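Local coordinates for substrate binding periplasmic protein (Ralstonia solanacearum, PDB 3LOP), which probably binds leucine or related amino acids in the periplasm as the substrate-binding component of a transport system, at residues V50-E55 against R66-V71. Sequence-based numbering, arbitrary orientation.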
loop_
_atom_site.group_PDB
_atom_site.type_symbol
_atom_site.label_atom_id
_atom_site.label_comp_id
_atom_site.label_asym_id
_atom_site.label_seq_id
_atom_site.Cartn_x
_atom_site.Cartn_y
_atom_site.Cartn_z
ATOM N N VAL A 50 -9.244 15.484 -6.421
ATOM C CA VAL A 50 -8.404 15.942 -7.517
ATOM C C VAL A 50 -7.132 15.104 -7.480
ATOM O O VAL A 50 -6.468 15.016 -6.448
ATOM C CB VAL A 50 -8.043 17.436 -7.357
ATOM C CG1 VAL A 50 -7.255 17.917 -8.566
ATOM C CG2 VAL A 50 -9.309 18.264 -7.189
ATOM N N ALA A 51 -6.794 14.486 -8.604
ATOM C CA ALA A 51 -5.603 13.652 -8.672
ATOM C C ALA A 51 -4.623 14.168 -9.714
ATOM O O ALA A 51 -5.008 14.879 -10.640
ATOM C CB ALA A 51 -5.996 12.213 -8.998
ATOM N N ARG A 52 -3.350 13.823 -9.547
ATOM C CA ARG A 52 -2.332 14.235 -10.503
ATOM C C ARG A 52 -1.251 13.175 -10.588
ATOM O O ARG A 52 -0.787 12.642 -9.579
ATOM C CB ARG A 52 -1.716 15.586 -10.123
ATOM C CG ARG A 52 -0.866 16.199 -11.240
ATOM C CD ARG A 52 -0.619 17.677 -10.998
ATOM N NE ARG A 52 -1.876 18.417 -11.000
ATOM C CZ ARG A 52 -2.007 19.671 -10.585
ATOM N NH1 ARG A 52 -0.953 20.336 -10.139
ATOM N NH2 ARG A 52 -3.200 20.249 -10.590
ATOM N N ASP A 53 -0.871 12.871 -11.820
ATOM C CA ASP A 53 0.141 11.872 -12.116
ATOM C C ASP A 53 1.532 12.382 -11.744
ATOM O O ASP A 53 1.911 13.484 -12.137
ATOM C CB ASP A 53 0.065 11.567 -13.619
ATOM C CG ASP A 53 0.979 10.437 -14.060
ATOM O OD1 ASP A 53 1.601 9.762 -13.213
ATOM O OD2 ASP A 53 1.061 10.219 -15.287
ATOM N N ASP A 54 2.279 11.604 -10.963
ATOM C CA ASP A 54 3.642 11.996 -10.628
ATOM C C ASP A 54 4.651 11.014 -11.221
ATOM O O ASP A 54 5.857 11.206 -11.080
ATOM C CB ASP A 54 3.866 12.141 -9.107
ATOM C CG ASP A 54 3.519 10.891 -8.316
ATOM O OD1 ASP A 54 3.530 9.774 -8.872
ATOM O OD2 ASP A 54 3.260 11.042 -7.101
ATOM N N GLU A 55 4.152 9.978 -11.898
ATOM C CA GLU A 55 5.009 8.970 -12.531
ATOM C C GLU A 55 5.963 8.351 -11.511
ATOM O O GLU A 55 6.976 7.754 -11.873
ATOM C CB GLU A 55 5.818 9.618 -13.666
ATOM C CG GLU A 55 4.970 10.292 -14.744
ATOM C CD GLU A 55 5.804 11.032 -15.781
ATOM O OE1 GLU A 55 6.630 10.384 -16.458
ATOM O OE2 GLU A 55 5.632 12.263 -15.921
ATOM N N ARG A 66 2.624 20.386 -3.588
ATOM C CA ARG A 66 2.724 21.813 -3.301
ATOM C C ARG A 66 1.764 22.600 -4.197
ATOM O O ARG A 66 1.030 23.464 -3.717
ATOM C CB ARG A 66 4.156 22.309 -3.510
ATOM C CG ARG A 66 4.303 23.812 -3.336
ATOM C CD ARG A 66 5.758 24.243 -3.264
ATOM N NE ARG A 66 6.354 23.929 -1.967
ATOM C CZ ARG A 66 7.414 23.147 -1.799
ATOM N NH1 ARG A 66 8.004 22.590 -2.848
ATOM N NH2 ARG A 66 7.889 22.927 -0.580
ATOM N N ASP A 67 1.770 22.297 -5.493
ATOM C CA ASP A 67 0.882 22.985 -6.428
ATOM C C ASP A 67 -0.591 22.775 -6.087
ATOM O O ASP A 67 -1.361 23.736 -6.015
ATOM C CB ASP A 67 1.120 22.502 -7.868
ATOM C CG ASP A 67 2.470 22.903 -8.415
ATOM O OD1 ASP A 67 3.027 23.930 -7.976
ATOM O OD2 ASP A 67 2.983 22.187 -9.313
HETATM N N MSE A 68 -0.995 21.526 -5.877
HETATM C CA MSE A 68 -2.388 21.243 -5.561
HETATM C C MSE A 68 -2.832 21.812 -4.208
HETATM O O MSE A 68 -3.981 22.224 -4.047
HETATM C CB MSE A 68 -2.668 19.722 -5.629
HETATM C CG MSE A 68 -3.194 19.239 -7.020
HETATM SE SE MSE A 68 -3.589 17.354 -7.199
HETATM C CE MSE A 68 -1.909 16.948 -6.759
ATOM N N ALA A 69 -1.922 21.854 -3.241
ATOM C CA ALA A 69 -2.263 22.379 -1.922
ATOM C C ALA A 69 -2.596 23.864 -1.986
ATOM O O ALA A 69 -3.347 24.381 -1.161
ATOM C CB ALA A 69 -1.113 22.152 -0.951
ATOM N N ARG A 70 -2.035 24.546 -2.977
ATOM C CA ARG A 70 -2.254 25.977 -3.130
ATOM C C ARG A 70 -3.437 26.347 -4.013
ATOM O O ARG A 70 -4.137 27.323 -3.743
ATOM C CB ARG A 70 -0.988 26.627 -3.683
ATOM C CG ARG A 70 0.209 26.465 -2.767
ATOM C CD ARG A 70 1.442 27.133 -3.333
ATOM N NE ARG A 70 2.570 27.020 -2.414
ATOM C CZ ARG A 70 3.743 27.616 -2.593
ATOM N NH1 ARG A 70 3.949 28.374 -3.663
ATOM N NH2 ARG A 70 4.705 27.462 -1.695
ATOM N N VAL A 71 -3.664 25.564 -5.060
ATOM C CA VAL A 71 -4.740 25.844 -6.002
ATOM C C VAL A 71 -6.073 25.147 -5.739
ATOM O O VAL A 71 -7.135 25.734 -5.959
ATOM C CB VAL A 71 -4.296 25.498 -7.443
ATOM C CG1 VAL A 71 -5.438 25.747 -8.419
ATOM C CG2 VAL A 71 -3.079 26.327 -7.823
HETATM O O HOH W 1 1.979 19.846 -10.497
#
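Arg52 swings CG to the side of its carbonyl carbon (chi1 -168°) and bends once, at chi3, which sends it off the strand and along Met68, a selenomethionine, in the reverse direction, while Met68 is extended through chi2 and turns its methyl at chi3 (-58°) toward the base of the arginine. The two chains therefore touch at both ends. Met68 CE rests on Arg52 CB at 3.6 Å, and Met68 CG lies over one face of the guanidinium, displaced toward its rim, 3.7 Å from Arg52 NH2. The contact illustrates how an arginine at a protein surface can use its aliphatic part and one flat face for apolar packing and still offer an N-H at its edge to a polar partner. That edge, with Asp67 CB beside it, carries a water in the guanidinium plane, which accepts from Arg52 NH1 at 3.0 Å and donates to Asp67 OD2 at 2.8 Å. The charged atoms themselves, Arg52 NH1 and Asp67 OD2, stay 4.4 Å apart, beyond a salt bridge, so the water mediates the pairing and may help fix the rotation of the guanidinium. Met68 SE also meets Val50, 3.8 Å from Val50 O and near CG1. No direct hydrogen bond joins 50-55 to 66-71; earlier in the helix, Asn64 ND2 donates to Asp53 O. Strand 47-53, at one edge of a parallel sheet, bonds through its backbone to strand 6-12; helix segment 66-71 runs nearly antiparallel to strand 50-53, at 156°, before strand 74-78 enters the sheet beyond 6-12, a beta-alpha-beta crossover of the periplasmic binding protein fold.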